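Local structure of uncharacterized protein (Bacteroides ovatus, 4E6F) at residues 8-13 and 151-156; 18-23 and 130-135; 36-41 and 103-108. The protein is of unknown function, a member of the DUF4468 family whose domain has a TBP-like fold of antiparallel sheet and helices. One frame throughout, in Å; residues are numbered along the deposited sequence. Where two conformers were deposited one is given.

Contact 1: residues 8-13 and 151-156; sequences KDDTRY and WRRKTV. With NO3 (nitrate ion), chain C.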
loop_
_atom_site.group_PDB
_atom_site.type_symbol
_atom_site.label_atom_id
_atom_site.label_comp_id
_atom_site.label_asym_id
_atom_site.label_seq_id
_atom_site.Cartn_x
_atom_site.Cartn_y
_atom_site.Cartn_z
ATOM N N LYS A 8 16.950 15.143 6.455
ATOM C CA LYS A 8 15.933 14.425 5.675
ATOM C C LYS A 8 14.671 15.267 5.508
ATOM O O LYS A 8 14.167 15.827 6.490
ATOM C CB LYS A 8 15.561 13.081 6.332
ATOM C CG LYS A 8 16.581 11.968 6.151
ATOM C CD LYS A 8 16.066 10.673 6.770
ATOM C CE LYS A 8 17.090 9.565 6.735
ATOM N NZ LYS A 8 16.605 8.342 7.431
ATOM N N ASP A 9 14.173 15.368 4.261
ATOM C CA ASP A 9 12.942 16.085 3.961
ATOM C C ASP A 9 11.789 15.090 4.125
ATOM O O ASP A 9 11.579 14.219 3.270
ATOM C CB ASP A 9 12.983 16.702 2.551
ATOM C CG ASP A 9 11.750 17.506 2.180
ATOM O OD1 ASP A 9 10.892 17.730 3.068
ATOM O OD2 ASP A 9 11.642 17.919 1.003
ATOM N N ASP A 10 11.081 15.192 5.259
ATOM C CA ASP A 10 9.990 14.270 5.598
ATOM C C ASP A 10 8.597 14.871 5.365
ATOM O O ASP A 10 7.605 14.321 5.850
ATOM C CB ASP A 10 10.145 13.832 7.065
ATOM C CG ASP A 10 11.200 12.765 7.265
ATOM O OD1 ASP A 10 11.474 12.004 6.298
ATOM O OD2 ASP A 10 11.721 12.657 8.386
ATOM N N THR A 11 8.510 15.960 4.575
ATOM C CA THR A 11 7.260 16.646 4.245
ATOM C C THR A 11 6.139 15.650 3.848
ATOM O O THR A 11 5.009 15.787 4.305
ATOM C CB THR A 11 7.530 17.640 3.086
ATOM O OG1 THR A 11 8.500 18.600 3.514
ATOM C CG2 THR A 11 6.274 18.347 2.600
ATOM N N ARG A 12 6.465 14.649 3.018
ATOM C CA ARG A 12 5.511 13.665 2.501
ATOM C C ARG A 12 4.816 12.883 3.622
ATOM O O ARG A 12 3.661 12.499 3.480
ATOM C CB ARG A 12 6.269 12.648 1.588
ATOM C CG ARG A 12 5.508 11.335 1.229
ATOM C CD ARG A 12 4.420 11.681 0.260
ATOM N NE ARG A 12 3.471 10.603 -0.031
ATOM C CZ ARG A 12 2.257 10.500 0.498
ATOM N NH1 ARG A 12 1.891 11.294 1.497
ATOM N NH2 ARG A 12 1.410 9.585 0.050
ATOM N N TYR A 13 5.526 12.646 4.720
ATOM C CA TYR A 13 5.100 11.709 5.766
ATOM C C TYR A 13 4.345 12.321 6.957
ATOM O O TYR A 13 4.052 11.609 7.929
ATOM C CB TYR A 13 6.357 10.981 6.268
ATOM C CG TYR A 13 7.174 10.404 5.130
ATOM C CD1 TYR A 13 6.680 9.365 4.344
ATOM C CD2 TYR A 13 8.430 10.924 4.813
ATOM C CE1 TYR A 13 7.421 8.840 3.288
ATOM C CE2 TYR A 13 9.183 10.402 3.762
ATOM C CZ TYR A 13 8.656 9.393 2.971
ATOM O OH TYR A 13 9.422 8.880 1.944
ATOM N N TRP A 151 9.282 2.768 9.920
ATOM C CA TRP A 151 8.009 2.098 9.679
ATOM C C TRP A 151 7.064 2.976 8.868
ATOM O O TRP A 151 6.486 2.516 7.882
ATOM C CB TRP A 151 7.353 1.745 11.021
ATOM C CG TRP A 151 8.197 0.815 11.837
ATOM C CD1 TRP A 151 9.131 1.155 12.770
ATOM C CD2 TRP A 151 8.243 -0.607 11.718
ATOM N NE1 TRP A 151 9.738 0.024 13.268
ATOM C CE2 TRP A 151 9.211 -1.074 12.635
ATOM C CE3 TRP A 151 7.516 -1.544 10.969
ATOM C CZ2 TRP A 151 9.490 -2.442 12.797
ATOM C CZ3 TRP A 151 7.794 -2.891 11.116
ATOM C CH2 TRP A 151 8.782 -3.332 12.015
ATOM N N ARG A 152 6.905 4.231 9.285
ATOM C CA ARG A 152 5.975 5.132 8.616
ATOM C C ARG A 152 6.491 5.524 7.214
ATOM O O ARG A 152 5.723 5.469 6.242
ATOM C CB ARG A 152 5.721 6.357 9.486
ATOM C CG ARG A 152 4.755 7.352 8.823
ATOM C CD ARG A 152 3.986 8.129 9.876
ATOM N NE ARG A 152 3.259 9.281 9.312
ATOM C CZ ARG A 152 2.070 9.694 9.735
ATOM N NH1 ARG A 152 1.389 8.984 10.624
ATOM N NH2 ARG A 152 1.523 10.789 9.225
ATOM N N ARG A 153 7.781 5.906 7.092
ATOM C CA ARG A 153 8.300 6.243 5.766
ATOM C C ARG A 153 8.163 5.088 4.777
ATOM O O ARG A 153 7.719 5.299 3.642
ATOM C CB ARG A 153 9.797 6.593 5.831
ATOM C CG ARG A 153 10.111 7.932 6.433
ATOM C CD ARG A 153 11.541 8.336 6.078
ATOM N NE ARG A 153 12.018 9.397 6.964
ATOM C CZ ARG A 153 12.752 9.210 8.062
ATOM N NH1 ARG A 153 13.165 7.992 8.400
ATOM N NH2 ARG A 153 13.110 10.246 8.808
ATOM N N LYS A 154 8.653 3.899 5.161
ATOM C CA LYS A 154 8.693 2.793 4.207
ATOM C C LYS A 154 7.291 2.290 3.871
ATOM O O LYS A 154 7.088 1.847 2.733
ATOM C CB LYS A 154 9.632 1.672 4.683
ATOM C CG LYS A 154 11.104 2.129 4.769
ATOM C CD LYS A 154 11.670 2.612 3.449
ATOM C CE LYS A 154 13.168 2.822 3.489
ATOM N NZ LYS A 154 13.541 4.213 3.870
ATOM N N THR A 155 6.324 2.390 4.806
ATOM C CA THR A 155 4.957 1.952 4.475
ATOM C C THR A 155 4.296 2.976 3.531
ATOM O O THR A 155 3.643 2.591 2.554
ATOM C CB THR A 155 4.098 1.704 5.721
ATOM O OG1 THR A 155 4.802 0.790 6.573
ATOM C CG2 THR A 155 2.718 1.101 5.360
ATOM N N VAL A 156 4.475 4.274 3.807
ATOM C CA VAL A 156 3.945 5.319 2.914
ATOM C C VAL A 156 4.588 5.159 1.513
ATOM O O VAL A 156 3.867 5.233 0.507
ATOM C CB VAL A 156 4.137 6.753 3.502
ATOM C CG1 VAL A 156 3.826 7.843 2.454
ATOM C CG2 VAL A 156 3.269 6.953 4.750
HETATM N N NO3 C . 14.117 4.670 7.194
HETATM O O1 NO3 C . 14.603 5.111 8.225
HETATM O O2 NO3 C . 13.396 5.319 6.470
HETATM O O3 NO3 C . 14.381 3.406 6.869
HETATM O O HOH W 1 15.141 7.662 10.384
#
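The N-terminal arm, ending in a 3-10 turn at residues 11-13, lies against the early turns of helix 149-169, and Tyr13, Asp10 and Arg12 meet Arg152, Arg153 and Val156 there. Arg153 crosses one face of the Tyr13 ring at about a right angle, its CG over the centre, 3.8 Å from the ring centroid and 12° off the normal, a CH-pi contact. At the ring's edge, Tyr13 CD1 touches Val156 CB at 3.7 Å, and Tyr13 OH reaches on to Asp157. Arg153 then runs past the ring, its chain extended from CG to NE, and grips Asp10 side-on. NE meets Asp10 OD1 at 2.7 Å in a nearly straight bond (176°), and NH2 takes Asp10 OD2 at 2.8 Å on the syn lone pair. Arg153 NH1 donates to a water at 2.8 Å and weakly to a nitrate, probably from the crystallisation liquor, that Lys154 NZ also holds at 2.8 Å from its O2. Both NE and NH2 of Arg152 donate to Tyr13 O, NE at 2.8 Å. On the opposite face of the Tyr13 ring lies Arg12 CG, offset toward the rim; Val156 CG1 covers the centre of one Arg12 guanidinium face, 3.7 Å from CZ, and Arg12 continues to a salt bridge with Asp160. This is a terminal arm fastened to a helix by a bidentate arginine-carboxylate salt bridge and a CH-pi contact over a tyrosine face.

Contact 2: residues 18-23 and 130-135; sequences VPEVDG and WITDKY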
loop_
_atom_site.group_PDB
_atom_site.type_symbol
_atom_site.label_atom_id
_atom_site.label_comp_id
_atom_site.label_asym_id
_atom_site.label_seq_id
_atom_site.Cartn_x
_atom_site.Cartn_y
_atom_site.Cartn_z
ATOM N N VAL A 18 -0.997 8.933 6.560
ATOM C CA VAL A 18 -1.468 7.600 6.969
ATOM C C VAL A 18 -2.976 7.720 7.275
ATOM O O VAL A 18 -3.361 8.033 8.410
ATOM C CB VAL A 18 -0.661 7.043 8.180
ATOM C CG1 VAL A 18 -1.216 5.686 8.638
ATOM C CG2 VAL A 18 0.829 6.928 7.844
ATOM N N PRO A 19 -3.844 7.543 6.264
ATOM C CA PRO A 19 -5.269 7.747 6.505
ATOM C C PRO A 19 -5.882 6.642 7.334
ATOM O O PRO A 19 -5.465 5.477 7.260
ATOM C CB PRO A 19 -5.882 7.760 5.089
ATOM C CG PRO A 19 -4.714 7.941 4.136
ATOM C CD PRO A 19 -3.579 7.238 4.846
ATOM N N GLU A 20 -6.899 7.023 8.109
ATOM C CA GLU A 20 -7.662 6.095 8.934
ATOM C C GLU A 20 -9.119 6.154 8.513
ATOM O O GLU A 20 -9.661 7.243 8.269
ATOM C CB GLU A 20 -7.516 6.417 10.419
ATOM C CG GLU A 20 -6.107 6.171 10.919
ATOM C CD GLU A 20 -5.890 6.671 12.332
ATOM O OE1 GLU A 20 -6.490 6.086 13.266
ATOM O OE2 GLU A 20 -5.134 7.655 12.503
ATOM N N VAL A 21 -9.734 4.974 8.390
ATOM C CA VAL A 21 -11.146 4.818 8.019
ATOM C C VAL A 21 -11.754 3.857 9.032
ATOM O O VAL A 21 -11.264 2.735 9.165
ATOM C CB VAL A 21 -11.354 4.324 6.560
ATOM C CG1 VAL A 21 -12.853 4.137 6.262
ATOM C CG2 VAL A 21 -10.717 5.268 5.553
ATOM N N ASP A 22 -12.786 4.317 9.774
ATOM C CA ASP A 22 -13.459 3.525 10.824
ATOM C C ASP A 22 -12.418 2.904 11.803
ATOM O O ASP A 22 -12.483 1.713 12.129
ATOM C CB ASP A 22 -14.373 2.440 10.193
ATOM C CG ASP A 22 -15.445 2.986 9.254
ATOM O OD1 ASP A 22 -16.077 4.011 9.603
ATOM O OD2 ASP A 22 -15.643 2.394 8.164
ATOM N N GLY A 23 -11.443 3.719 12.204
ATOM C CA GLY A 23 -10.371 3.349 13.132
ATOM C C GLY A 23 -9.271 2.442 12.603
ATOM O O GLY A 23 -8.437 1.972 13.381
ATOM N N TRP A 130 0.900 1.459 15.341
ATOM C CA TRP A 130 2.291 1.629 15.018
ATOM C C TRP A 130 2.632 2.848 14.122
ATOM O O TRP A 130 3.524 3.624 14.466
ATOM C CB TRP A 130 2.735 0.339 14.332
ATOM C CG TRP A 130 4.162 -0.037 14.566
ATOM C CD1 TRP A 130 5.100 -0.289 13.611
ATOM C CD2 TRP A 130 4.827 -0.186 15.835
ATOM N NE1 TRP A 130 6.300 -0.615 14.200
ATOM C CE2 TRP A 130 6.164 -0.552 15.565
ATOM C CE3 TRP A 130 4.414 -0.067 17.178
ATOM C CZ2 TRP A 130 7.115 -0.744 16.586
ATOM C CZ3 TRP A 130 5.352 -0.262 18.190
ATOM C CH2 TRP A 130 6.685 -0.597 17.889
ATOM N N ILE A 131 1.947 3.004 12.957
ATOM C CA ILE A 131 2.304 4.084 12.007
ATOM C C ILE A 131 1.284 5.218 11.926
ATOM O O ILE A 131 1.467 6.135 11.134
ATOM C CB ILE A 131 2.585 3.519 10.584
ATOM C CG1 ILE A 131 1.344 2.811 9.960
ATOM C CG2 ILE A 131 3.796 2.584 10.621
ATOM C CD1 ILE A 131 1.504 2.538 8.462
ATOM N N THR A 132 0.208 5.145 12.700
ATOM C CA THR A 132 -0.794 6.209 12.723
ATOM C C THR A 132 -0.223 7.481 13.356
ATOM O O THR A 132 0.764 7.409 14.103
ATOM C CB THR A 132 -2.018 5.766 13.509
ATOM O OG1 THR A 132 -1.594 5.284 14.787
ATOM C CG2 THR A 132 -2.831 4.704 12.763
ATOM N N ASP A 133 -0.839 8.635 13.070
ATOM C CA ASP A 133 -0.366 9.917 13.638
ATOM C C ASP A 133 -0.195 9.850 15.154
ATOM O O ASP A 133 0.781 10.383 15.690
ATOM C CB ASP A 133 -1.367 11.046 13.316
ATOM C CG ASP A 133 -1.458 11.457 11.863
ATOM O OD1 ASP A 133 -0.772 10.829 11.012
ATOM O OD2 ASP A 133 -2.194 12.428 11.568
ATOM N N LYS A 134 -1.157 9.208 15.845
ATOM C CA LYS A 134 -1.182 9.094 17.305
ATOM C C LYS A 134 0.150 8.581 17.853
ATOM O O LYS A 134 0.623 9.071 18.886
ATOM C CB LYS A 134 -2.338 8.158 17.732
ATOM C CG LYS A 134 -2.565 8.060 19.236
ATOM C CD LYS A 134 -3.636 7.017 19.537
ATOM C CE LYS A 134 -3.703 6.668 21.003
ATOM N NZ LYS A 134 -4.756 5.654 21.268
ATOM N N TYR A 135 0.753 7.591 17.176
ATOM C CA TYR A 135 2.005 6.999 17.654
ATOM C C TYR A 135 3.249 7.499 16.940
ATOM O O TYR A 135 4.305 7.561 17.567
ATOM C CB TYR A 135 1.945 5.470 17.493
ATOM C CG TYR A 135 0.830 4.867 18.315
ATOM C CD1 TYR A 135 0.962 4.705 19.693
ATOM C CD2 TYR A 135 -0.382 4.514 17.729
ATOM C CE1 TYR A 135 -0.086 4.212 20.466
ATOM C CE2 TYR A 135 -1.438 4.018 18.492
ATOM C CZ TYR A 135 -1.279 3.854 19.858
ATOM O OH TYR A 135 -2.312 3.365 20.617
HETATM O O HOH W 2 -2.913 8.253 11.133
HETATM O O HOH W 3 -2.122 10.786 8.604
HETATM O O HOH W 4 -3.922 8.662 14.832
#
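Val18 and Glu20 rest against the turn that leads into the short helix 133-136, beside an edge of the antiparallel sheet of this TBP-like protein. Val18 faces the Ile131 backbone: its CG2 lies 3.4 Å from Ile131 O, and CG1 comes within 4.1 Å of Ile131 CG1, the two side chains crossing at about a right angle. Glu20 packs with its carboxylate carbon, CD, 3.7 Å from Thr132 CG2. That methyl is available because Thr132 turns its hydroxyl between the backbone N and the carbonyl carbon (chi1 52°), where OG1 bonds to Glu128 O rather than capping the helix that starts after it.

Waters carry the polar part of the contact. One accepts from Asp133 N at 2.9 Å and is placed to donate to Val18 O and Glu20 OE2, though it has more acceptors around it than protons. A second accepts from Val18 N and donates to Asp133 OD1 at 2.8 Å.

In the next shell, Arg152 NH1, from helix 149-169, forms a salt bridge with Asp133 OD1 and probably donates to Ile131 O, and Lys141 pairs with Asp133 OD2; these two positive charges probably stabilise the carboxylate. Val25 of strand 24-32 lies against both Val18 and Thr132, and Pro19 bonds through its backbone to Val26. Toward solvent, a third water accepts from Lys134 N at 3.0 Å and donates to Glu20 OE2 at 2.8 Å.

Contact 3: residues 36-41 and 103-108; sequences MSQAQI and CKPGNC. With EDO (1,2-ethanediol), chain F.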
loop_
_atom_site.group_PDB
_atom_site.type_symbol
_atom_site.label_atom_id
_atom_site.label_comp_id
_atom_site.label_asym_id
_atom_site.label_seq_id
_atom_site.Cartn_x
_atom_site.Cartn_y
_atom_site.Cartn_z
HETATM N N MSE A 36 -13.239 4.787 -20.156
HETATM C CA MSE A 36 -13.403 3.335 -19.970
HETATM C C MSE A 36 -14.669 2.914 -19.248
HETATM O O MSE A 36 -15.080 3.539 -18.269
HETATM C CB MSE A 36 -12.208 2.789 -19.194
HETATM C CG MSE A 36 -10.883 2.935 -19.924
HETATM SE SE MSE A 36 -9.483 1.925 -18.949
HETATM C CE MSE A 36 -7.878 2.701 -19.848
ATOM N N SER A 37 -15.265 1.790 -19.710
ATOM C CA SER A 37 -16.447 1.256 -19.051
ATOM C C SER A 37 -16.028 0.516 -17.800
ATOM O O SER A 37 -14.839 0.206 -17.635
ATOM C CB SER A 37 -17.181 0.307 -19.982
ATOM O OG SER A 37 -16.424 -0.885 -20.070
ATOM N N GLN A 38 -17.001 0.198 -16.940
ATOM C CA GLN A 38 -16.695 -0.567 -15.727
ATOM C C GLN A 38 -15.967 -1.890 -16.080
ATOM O O GLN A 38 -14.973 -2.245 -15.415
ATOM C CB GLN A 38 -17.975 -0.843 -14.940
ATOM C CG GLN A 38 -17.709 -1.640 -13.664
ATOM C CD GLN A 38 -18.904 -1.731 -12.769
ATOM O OE1 GLN A 38 -19.545 -0.726 -12.418
ATOM N NE2 GLN A 38 -19.183 -2.954 -12.325
ATOM N N ALA A 39 -16.452 -2.612 -17.116
ATOM C CA ALA A 39 -15.866 -3.893 -17.536
ATOM C C ALA A 39 -14.413 -3.740 -17.995
ATOM O O ALA A 39 -13.577 -4.544 -17.609
ATOM C CB ALA A 39 -16.704 -4.515 -18.656
ATOM N N GLN A 40 -14.086 -2.662 -18.730
ATOM C CA GLN A 40 -12.702 -2.443 -19.171
ATOM C C GLN A 40 -11.753 -2.188 -17.969
ATOM O O GLN A 40 -10.610 -2.658 -17.942
ATOM C CB GLN A 40 -12.654 -1.225 -20.123
ATOM C CG GLN A 40 -13.492 -1.430 -21.392
ATOM C CD GLN A 40 -13.393 -0.195 -22.263
ATOM O OE1 GLN A 40 -14.069 0.800 -22.029
ATOM N NE2 GLN A 40 -12.534 -0.213 -23.265
ATOM N N ILE A 41 -12.231 -1.424 -16.997
ATOM C CA ILE A 41 -11.428 -1.096 -15.799
ATOM C C ILE A 41 -11.212 -2.365 -14.969
ATOM O O ILE A 41 -10.083 -2.651 -14.523
ATOM C CB ILE A 41 -12.125 0.020 -14.994
ATOM C CG1 ILE A 41 -12.168 1.337 -15.828
ATOM C CG2 ILE A 41 -11.407 0.263 -13.632
ATOM C CD1 ILE A 41 -13.071 2.416 -15.230
ATOM N N CYS A 103 -14.261 -0.875 -9.012
ATOM C CA CYS A 103 -14.380 -0.348 -10.377
ATOM C C CYS A 103 -15.801 0.107 -10.632
ATOM O O CYS A 103 -16.753 -0.622 -10.349
ATOM C CB CYS A 103 -13.961 -1.395 -11.412
ATOM S SG CYS A 103 -12.381 -2.217 -11.054
ATOM N N LYS A 104 -15.931 1.278 -11.260
ATOM C CA LYS A 104 -17.210 1.863 -11.657
ATOM C C LYS A 104 -17.017 2.394 -13.064
ATOM O O LYS A 104 -15.867 2.524 -13.484
ATOM C CB LYS A 104 -17.615 2.993 -10.687
ATOM C CG LYS A 104 -18.036 2.519 -9.295
ATOM C CD LYS A 104 -18.340 3.705 -8.387
ATOM C CE LYS A 104 -18.680 3.284 -6.973
ATOM N NZ LYS A 104 -18.695 4.448 -6.044
ATOM N N PRO A 105 -18.068 2.749 -13.820
ATOM C CA PRO A 105 -17.809 3.331 -15.142
ATOM C C PRO A 105 -16.951 4.583 -15.002
ATOM O O PRO A 105 -17.309 5.484 -14.247
ATOM C CB PRO A 105 -19.215 3.664 -15.665
ATOM C CG PRO A 105 -20.138 2.724 -14.892
ATOM C CD PRO A 105 -19.518 2.629 -13.540
ATOM N N GLY A 106 -15.807 4.597 -15.684
ATOM C CA GLY A 106 -14.912 5.752 -15.715
ATOM C C GLY A 106 -14.006 5.980 -14.513
ATOM O O GLY A 106 -13.232 6.966 -14.499
ATOM N N ASN A 107 -14.118 5.132 -13.463
ATOM C CA ASN A 107 -13.262 5.383 -12.301
ATOM C C ASN A 107 -12.885 4.119 -11.533
ATOM O O ASN A 107 -13.546 3.083 -11.656
ATOM C CB ASN A 107 -13.856 6.442 -11.382
ATOM C CG ASN A 107 -15.160 6.096 -10.761
ATOM O OD1 ASN A 107 -15.216 5.323 -9.800
ATOM N ND2 ASN A 107 -16.222 6.729 -11.252
ATOM N N CYS A 108 -11.807 4.230 -10.747
ATOM C CA CYS A 108 -11.291 3.096 -9.987
ATOM C C CYS A 108 -10.820 3.585 -8.645
ATOM O O CYS A 108 -10.114 4.592 -8.575
ATOM C CB CYS A 108 -10.137 2.440 -10.753
ATOM S SG CYS A 108 -9.553 0.907 -10.011
HETATM C C1 EDO F . -12.427 3.412 -24.035
HETATM O O1 EDO F . -11.753 2.340 -24.660
HETATM C C2 EDO F . -12.036 4.781 -24.665
HETATM O O2 EDO F . -12.325 4.796 -26.050
#
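One backbone hydrogen bond joins Met36, a selenomethionine, to the hairpin turn of residues 103-108: Gly106 N donates to Met36 O at 2.9 Å, the donor standing nearly in line with the carbonyl (169°), although the N-H...O angle is only 130°.

Apolar packing centres on Ile41, which drives into the turn from the first turn of the helix. Its CD1 packs against the turn, 3.3 Å from Lys104 O and 3.4 Å from Asn107 N, the methyl resting against the two atoms whose hydrogen bond closes it. Its CG2 branch, anti to the backbone N, turns to the strands instead and lies 3.7 Å from Cys103 SG and 3.8 Å from Cys108 CB. Ile33 and Phe170 cover the same isoleucine from outside the two segments.

The hairpin joins strands 90-104 and 107-119 of the TBP-like domain through a type II beta turn from Lys104 to Asn107, with Gly106 at positive phi; helix 38-54 begins against it.

Of the polar side chains, Gln38 lies extended along the strand end, side by side with Pro105. Its OE1 is 3.5 Å from Pro105 CD, its CD packs 3.4 Å from Cys103 O without a hydrogen bond, and its NE2 bonds weakly to Ala69 O. Cut back to an alanine, Gln38 would probably lose the amide's packing on Pro105 CD and Cys103 O and leave Ala69 O without its weak donor. The helix start is closed by a capping box, in which Gln40 N donates to Ser37 OG and Ser37 N to Gln40 OE1 at 2.8 Å.

In the fold
Contacts 1 and 2 adjoin, their centres 14 Å apart: helix 149-169, which carries one side of contact 1, also backs contact 2, where Arg152 and the neighbouring Trp151-Trp130 packing join the two. Contact 3 stands apart, with its centre about 30 Å from that of contact 2 and 32 Å from that of contact 1, on the opposite side of the chain's centre from contact 1. Contacts 2 and 3 nevertheless reach the same sheet. Contact 2 is the buried one; the other two are partly buried. Their chemistry differs too: charge pairing and an aromatic face in contact 1, apolar packing bordered by bridging waters in contact 2, and a backbone bond with an isoleucine wedge in contact 3.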